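Long-range contact in thiol transferase (Phanerochaete chrysosporium, PDB 4F0B), which binds oxidized glutathione disulfide and probably catalyses glutathione-dependent thiol transfer as a Ure2p-type glutathione transferase: residues 25-36 against 91-101. Sequence-based numbering, arbitrary orientation. Where two conformers were deposited one is given.
Sequences LLEELKAVYGGP and LAQHFDKENAF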
ATOM      1  N   LEU A  25      -8.481 -15.116   4.728  1.00  7.08           N
ATOM      2  CA  LEU A  25      -8.803 -15.483   3.366  1.00  7.30           C
ATOM      3  C   LEU A  25      -8.641 -16.986   3.104  1.00  7.20           C
ATOM      4  O   LEU A  25      -9.500 -17.586   2.467  1.00  7.89           O
ATOM      5  CB  LEU A  25      -7.974 -14.665   2.386  1.00  6.54           C
ATOM      6  CG  LEU A  25      -8.266 -15.008   0.917  1.00  7.14           C
ATOM      7  CD1 LEU A  25      -9.710 -14.773   0.515  1.00  8.52           C
ATOM      8  CD2 LEU A  25      -7.317 -14.198   0.050  1.00  7.82           C
ATOM      9  N   LEU A  26      -7.554 -17.600   3.595  1.00  8.17           N
ATOM     10  CA  LEU A  26      -7.378 -19.046   3.403  1.00  8.23           C
ATOM     11  C   LEU A  26      -8.570 -19.815   3.959  1.00  8.84           C
ATOM     12  O   LEU A  26      -9.061 -20.749   3.326  1.00  9.48           O
ATOM     13  CB  LEU A  26      -6.075 -19.509   4.058  1.00  8.43           C
ATOM     14  CG  LEU A  26      -4.826 -19.071   3.275  1.00  8.69           C
ATOM     15  CD1 LEU A  26      -3.589 -19.120   4.154  1.00  8.94           C
ATOM     16  CD2 LEU A  26      -4.649 -19.973   2.053  1.00 11.40           C
ATOM     17  N   GLU A  27      -9.065 -19.438   5.134  1.00  9.00           N
ATOM     18  CA  GLU A  27     -10.221 -20.140   5.686  1.00 10.38           C
ATOM     19  C   GLU A  27     -11.516 -19.841   4.916  1.00 10.16           C
ATOM     20  O   GLU A  27     -12.354 -20.732   4.766  1.00 10.42           O
ATOM     21  CB  GLU A  27     -10.389 -19.817   7.180  1.00  9.42           C
ATOM     22  CG  GLU A  27      -9.301 -20.409   8.087  1.00 11.12           C
ATOM     23  CD  GLU A  27      -9.295 -21.933   8.074  1.00 11.85           C
ATOM     24  OE1 GLU A  27     -10.370 -22.583   7.936  1.00 14.06           O
ATOM     25  OE2 GLU A  27      -8.208 -22.536   8.230  1.00 12.85           O
ATOM     26  N   GLU A  28     -11.677 -18.625   4.407  1.00  8.64           N
ATOM     27  CA  GLU A  28     -12.843 -18.331   3.564  1.00  8.63           C
ATOM     28  C   GLU A  28     -12.813 -19.176   2.296  1.00 10.00           C
ATOM     29  O   GLU A  28     -13.837 -19.737   1.879  1.00  9.89           O
ATOM     30  CB  GLU A  28     -12.917 -16.849   3.197  1.00  8.20           C
ATOM     31  CG  GLU A  28     -13.081 -15.868   4.382  1.00  8.10           C
ATOM     32  CD  GLU A  28     -14.506 -15.784   4.930  1.00  9.09           C
ATOM     33  OE1 GLU A  28     -15.396 -16.530   4.473  1.00 10.78           O
ATOM     34  OE2 GLU A  28     -14.699 -14.965   5.840  1.00  9.91           O
ATOM     35  N   LEU A  29     -11.614 -19.313   1.712  1.00 10.39           N
ATOM     36  CA  LEU A  29     -11.462 -20.140   0.512  1.00 10.52           C
ATOM     37  C   LEU A  29     -11.736 -21.602   0.827  1.00 11.13           C
ATOM     38  O   LEU A  29     -12.442 -22.287   0.080  1.00 12.95           O
ATOM     39  CB  LEU A  29     -10.050 -19.975  -0.055  1.00 10.22           C
ATOM     40  CG  LEU A  29      -9.730 -18.588  -0.610  1.00 10.51           C
ATOM     41  CD1 LEU A  29      -8.226 -18.480  -0.892  1.00 11.71           C
ATOM     42  CD2 LEU A  29     -10.532 -18.313  -1.891  1.00 12.95           C
ATOM     43  N   LYS A  30     -11.190 -22.100   1.932  1.00 11.36           N
ATOM     44  CA  LYS A  30     -11.430 -23.497   2.318  1.00 13.74           C
ATOM     45  C   LYS A  30     -12.940 -23.779   2.479  1.00 11.94           C
ATOM     46  O   LYS A  30     -13.412 -24.855   2.076  1.00 14.72           O
ATOM     47  CB  LYS A  30     -10.676 -23.850   3.609  1.00 14.93           C
ATOM     48  CG  LYS A  30      -9.146 -24.024   3.446  1.00 12.84           C
ATOM     49  CD  LYS A  30      -8.423 -23.982   4.787  1.00 14.87           C
ATOM     50  CE  LYS A  30      -8.913 -25.061   5.756  1.00 15.77           C
ATOM     51  NZ  LYS A  30      -8.064 -25.093   7.007  1.00 16.75           N
ATOM     52  N   ALA A  31     -13.692 -22.831   3.040  1.00 12.09           N
ATOM     53  CA  ALA A  31     -15.120 -23.055   3.256  1.00 15.28           C
ATOM     54  C   ALA A  31     -15.920 -23.097   1.958  1.00 16.57           C
ATOM     55  O   ALA A  31     -16.948 -23.785   1.882  1.00 20.18           O
ATOM     56  CB  ALA A  31     -15.693 -22.005   4.189  1.00 12.90           C
ATOM     57  N   VAL A  32     -15.475 -22.371   0.946  1.00 13.19           N
ATOM     58  CA  VAL A  32     -16.174 -22.354  -0.341  1.00 13.35           C
ATOM     59  C   VAL A  32     -15.703 -23.449  -1.304  1.00 13.27           C
ATOM     60  O   VAL A  32     -16.537 -24.123  -1.929  1.00 17.72           O
ATOM     61  CB  VAL A  32     -16.053 -20.962  -1.008  1.00 13.44           C
ATOM     62  CG1 VAL A  32     -16.486 -21.047  -2.503  1.00 14.05           C
ATOM     63  CG2 VAL A  32     -16.875 -19.939  -0.225  1.00 14.30           C
ATOM     64  N   TYR A  33     -14.391 -23.683  -1.361  1.00 14.53           N
ATOM     65  CA  TYR A  33     -13.763 -24.542  -2.369  1.00 15.83           C
ATOM     66  C   TYR A  33     -13.190 -25.856  -1.854  1.00 16.61           C
ATOM     67  O   TYR A  33     -12.837 -26.726  -2.659  1.00 18.81           O
ATOM     68  CB  TYR A  33     -12.626 -23.787  -3.071  1.00 13.05           C
ATOM     69  CG  TYR A  33     -13.062 -22.518  -3.782  1.00 12.22           C
ATOM     70  CD1 TYR A  33     -13.765 -22.574  -4.979  1.00 16.96           C
ATOM     71  CD2 TYR A  33     -12.766 -21.267  -3.250  1.00 11.00           C
ATOM     72  CE1 TYR A  33     -14.187 -21.438  -5.638  1.00 14.75           C
ATOM     73  CE2 TYR A  33     -13.175 -20.108  -3.902  1.00 14.01           C
ATOM     74  CZ  TYR A  33     -13.878 -20.197  -5.096  1.00 12.75           C
ATOM     75  OH  TYR A  33     -14.279 -19.070  -5.757  1.00 13.65           O
ATOM     76  N   GLY A  34     -13.059 -25.984  -0.540  1.00 15.03           N
ATOM     77  CA  GLY A  34     -12.499 -27.182   0.068  1.00 16.04           C
ATOM     78  C   GLY A  34     -10.970 -27.157   0.169  1.00 17.46           C
ATOM     79  O   GLY A  34     -10.345 -28.133   0.590  1.00 20.51           O
ATOM     80  N   GLY A  35     -10.364 -26.025  -0.199  1.00 13.30           N
ATOM     81  CA  GLY A  35      -8.921 -25.835  -0.125  1.00 15.01           C
ATOM     82  C   GLY A  35      -8.590 -24.396  -0.521  1.00 16.86           C
ATOM     83  O   GLY A  35      -9.505 -23.632  -0.841  1.00 15.28           O
ATOM     84  N   PRO A  36      -7.301 -24.006  -0.492  1.00 15.91           N
ATOM     85  CA  PRO A  36      -6.148 -24.860  -0.187  1.00 13.87           C
ATOM     86  C   PRO A  36      -5.909 -25.070   1.309  1.00 15.05           C
ATOM     87  O   PRO A  36      -6.112 -24.167   2.129  1.00 16.90           O
ATOM     88  CB  PRO A  36      -4.974 -24.081  -0.793  1.00 14.69           C
ATOM     89  CG  PRO A  36      -5.383 -22.616  -0.612  1.00 14.83           C
ATOM     90  CD  PRO A  36      -6.896 -22.608  -0.767  1.00 16.31           C
ATOM     91  N   LEU A  91      -3.539 -15.004  -3.594  1.00  6.68           N
ATOM     92  CA  LEU A  91      -4.361 -16.147  -3.222  1.00  7.34           C
ATOM     93  C   LEU A  91      -5.698 -16.084  -3.936  1.00  7.94           C
ATOM     94  O   LEU A  91      -6.217 -17.126  -4.389  1.00  9.25           O
ATOM     95  CB  LEU A  91      -4.558 -16.195  -1.705  1.00  9.95           C
ATOM     96  CG  LEU A  91      -3.319 -16.569  -0.879  1.00  8.99           C
ATOM     97  CD1 LEU A  91      -3.610 -16.396   0.603  1.00 11.64           C
ATOM     98  CD2 LEU A  91      -2.901 -18.017  -1.164  1.00 11.02           C
ATOM     99  N   ALA A  92      -6.262 -14.892  -4.051  1.00  7.76           N
ATOM    100  CA  ALA A  92      -7.502 -14.764  -4.815  1.00  8.73           C
ATOM    101  C   ALA A  92      -7.308 -15.184  -6.267  1.00  9.45           C
ATOM    102  O   ALA A  92      -8.123 -15.940  -6.805  1.00 10.14           O
ATOM    103  CB  ALA A  92      -8.053 -13.342  -4.720  1.00  9.16           C
ATOM    104  N   GLN A  93      -6.236 -14.724  -6.902  1.00  8.49           N
ATOM    105  CA  GLN A  93      -6.044 -15.022  -8.314  1.00 11.34           C
ATOM    106  C   GLN A  93      -5.882 -16.524  -8.548  1.00 11.27           C
ATOM    107  O   GLN A  93      -6.371 -17.062  -9.535  1.00 14.76           O
ATOM    108  CB  GLN A  93      -4.831 -14.248  -8.871  1.00 13.58           C
ATOM    109  CG  GLN A  93      -4.469 -14.646 -10.331  1.00 24.19           C
ATOM    110  CD  GLN A  93      -3.303 -13.827 -10.921  1.00 32.66           C
ATOM    111  OE1 GLN A  93      -2.570 -13.170 -10.192  1.00 37.29           O
ATOM    112  NE2 GLN A  93      -3.157 -13.852 -12.245  1.00 33.87           N
ATOM    113  N   HIS A  94      -5.217 -17.180  -7.609  0.59  9.45           N
ATOM    114  CA  HIS A  94      -4.864 -18.585  -7.745  0.59  9.93           C
ATOM    115  C   HIS A  94      -5.921 -19.570  -7.243  0.59 10.79           C
ATOM    116  O   HIS A  94      -5.997 -20.699  -7.739  0.59 15.67           O
ATOM    117  CB  HIS A  94      -3.507 -18.816  -7.099  0.59 11.78           C
ATOM    118  CG  HIS A  94      -2.384 -18.296  -7.931  0.59 10.64           C
ATOM    119  ND1 HIS A  94      -2.043 -16.954  -7.983  0.59  9.49           N
ATOM    120  CD2 HIS A  94      -1.581 -18.930  -8.818  0.59 10.67           C
ATOM    121  CE1 HIS A  94      -1.060 -16.797  -8.854  0.59 11.67           C
ATOM    122  NE2 HIS A  94      -0.750 -17.982  -9.360  0.59 12.13           N
ATOM    123  N   PHE A  95      -6.762 -19.138  -6.308  1.00 10.82           N
ATOM    124  CA  PHE A  95      -7.725 -20.039  -5.662  1.00 12.53           C
ATOM    125  C   PHE A  95      -9.177 -19.595  -5.647  1.00 16.96           C
ATOM    126  O   PHE A  95     -10.050 -20.409  -5.372  1.00 20.09           O
ATOM    127  CB  PHE A  95      -7.270 -20.346  -4.215  1.00 12.73           C
ATOM    128  CG  PHE A  95      -5.937 -21.037  -4.133  1.00 14.08           C
ATOM    129  CD1 PHE A  95      -5.830 -22.401  -4.386  1.00 14.45           C
ATOM    130  CD2 PHE A  95      -4.783 -20.315  -3.823  1.00 16.32           C
ATOM    131  CE1 PHE A  95      -4.597 -23.032  -4.310  1.00 18.04           C
ATOM    132  CE2 PHE A  95      -3.553 -20.955  -3.756  1.00 16.39           C
ATOM    133  CZ  PHE A  95      -3.468 -22.305  -3.998  1.00 18.59           C
ATOM    134  N   ASP A  96      -9.473 -18.340  -5.965  1.00 12.88           N
ATOM    135  CA  ASP A  96     -10.853 -17.880  -5.903  1.00 12.56           C
ATOM    136  C   ASP A  96     -11.459 -17.920  -7.306  1.00 13.71           C
ATOM    137  O   ASP A  96     -11.798 -16.888  -7.889  1.00 14.39           O
ATOM    138  CB  ASP A  96     -10.904 -16.468  -5.289  1.00 11.26           C
ATOM    139  CG  ASP A  96     -12.318 -15.971  -5.036  1.00 10.62           C
ATOM    140  OD1 ASP A  96     -13.246 -16.802  -4.947  1.00 11.54           O
ATOM    141  OD2 ASP A  96     -12.493 -14.749  -4.876  1.00 10.76           O
ATOM    142  N   LYS A  97     -11.590 -19.141  -7.832  1.00 16.20           N
ATOM    143  CA  LYS A  97     -11.933 -19.326  -9.242  1.00 20.60           C
ATOM    144  C   LYS A  97     -13.321 -18.830  -9.637  1.00 22.51           C
ATOM    145  O   LYS A  97     -13.560 -18.510 -10.803  1.00 24.23           O
ATOM    146  CB  LYS A  97     -11.730 -20.790  -9.656  1.00 26.38           C
ATOM    147  CG  LYS A  97     -10.238 -21.144  -9.803  1.00 33.47           C
ATOM    148  CD  LYS A  97      -9.482 -20.042 -10.567  1.00 36.68           C
ATOM    149  CE  LYS A  97      -7.983 -20.331 -10.647  1.00 39.23           C
ATOM    150  NZ  LYS A  97      -7.231 -19.259 -11.382  1.00 37.71           N
ATOM    151  N   GLU A  98     -14.222 -18.739  -8.664  1.00 15.15           N
ATOM    152  CA  GLU A  98     -15.558 -18.207  -8.923  1.00 15.68           C
ATOM    153  C   GLU A  98     -15.722 -16.774  -8.431  1.00 14.92           C
ATOM    154  O   GLU A  98     -16.851 -16.270  -8.389  1.00 16.46           O
ATOM    155  CB  GLU A  98     -16.623 -19.113  -8.304  1.00 17.87           C
ATOM    156  CG  GLU A  98     -16.669 -20.499  -8.955  1.00 28.89           C
ATOM    157  CD  GLU A  98     -17.443 -21.506  -8.133  1.00 37.10           C
ATOM    158  OE1 GLU A  98     -18.445 -21.117  -7.495  1.00 40.11           O
ATOM    159  OE2 GLU A  98     -17.047 -22.692  -8.113  1.00 45.17           O
ATOM    160  N   ASN A  99     -14.616 -16.127  -8.059  1.00 12.33           N
ATOM    161  CA  ASN A  99     -14.669 -14.721  -7.647  1.00 14.26           C
ATOM    162  C   ASN A  99     -15.710 -14.466  -6.549  1.00 12.67           C
ATOM    163  O   ASN A  99     -16.545 -13.556  -6.620  1.00 14.98           O
ATOM    164  CB  ASN A  99     -14.882 -13.831  -8.879  1.00 18.15           C
ATOM    165  CG  ASN A  99     -13.654 -13.796  -9.778  1.00 21.26           C
ATOM    166  OD1 ASN A  99     -13.669 -14.322 -10.892  1.00 25.74           O
ATOM    167  ND2 ASN A  99     -12.580 -13.210  -9.284  1.00 21.83           N
ATOM    168  N   ALA A 100     -15.632 -15.292  -5.512  1.00 11.63           N
ATOM    169  CA  ALA A 100     -16.497 -15.119  -4.364  1.00 11.50           C
ATOM    170  C   ALA A 100     -16.021 -13.995  -3.455  1.00 11.52           C
ATOM    171  O   ALA A 100     -16.835 -13.379  -2.761  1.00 12.47           O
ATOM    172  CB  ALA A 100     -16.585 -16.391  -3.581  1.00 12.87           C
ATOM    173  N   PHE A 101     -14.721 -13.698  -3.488  1.00  9.17           N
ATOM    174  CA  PHE A 101     -14.088 -12.754  -2.550  1.00  8.50           C
ATOM    175  C   PHE A 101     -13.224 -11.734  -3.236  1.00  8.67           C
ATOM    176  O   PHE A 101     -12.462 -11.015  -2.573  1.00  8.00           O
ATOM    177  CB  PHE A 101     -13.191 -13.541  -1.563  1.00 10.65           C
ATOM    178  CG  PHE A 101     -13.935 -14.603  -0.808  1.00  9.02           C
ATOM    179  CD1 PHE A 101     -14.885 -14.246   0.134  1.00 10.23           C
ATOM    180  CD2 PHE A 101     -13.750 -15.946  -1.073  1.00 10.16           C
ATOM    181  CE1 PHE A 101     -15.612 -15.192   0.828  1.00 10.23           C
ATOM    182  CE2 PHE A 101     -14.475 -16.927  -0.375  1.00 11.44           C
ATOM    183  CZ  PHE A 101     -15.422 -16.557   0.579  1.00 11.88           C
TER
HETATM  184  O   HOH W   1      -9.412 -22.887  -3.582  1.00 25.67           O
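In the thioredoxin-like domain of this glutathione transferase, helix segments 25-33 and 91-95 run nearly parallel (18°), and Tyr33, at the end of the first, reaches into the turn that follows the second. Its OH donates to the anti side of Asp96 OD1 (2.6 Å), which lies at the edge of the Tyr33 ring and in its plane, and accepts from Glu98 N (2.9 Å). The aspartate's syn sides take Ala100 N on OD1 and Phe101 N on OD2, tying this short acid to two backbone N-H groups of the loop. A phenylalanine in place of Tyr33 would probably leave Glu98 N without its acceptor and Asp96 OD1 with one donor fewer. Phe101, CG anti to its carbonyl carbon (chi1 -57°), lays one ring face against Glu28 CB, 4.0 Å from the ring centroid, while Val32 CG2 touches CZ; the Glu28 carboxylate turns off to Arg213 and Tyr176. Leu29 puts CD1 on Phe95 CB and CD2 on Asp96 CB, its forked chain suiting a place between two side chains. After a cis peptide bond, Pro36 sets CG squarely over the Phe95 ring, 3.6 Å from its centroid, a CH-pi contact. Apolar packing thus joins the helices, while the phenol's two hydrogen bonds probably help to hold the loop after helix 84-95 in place.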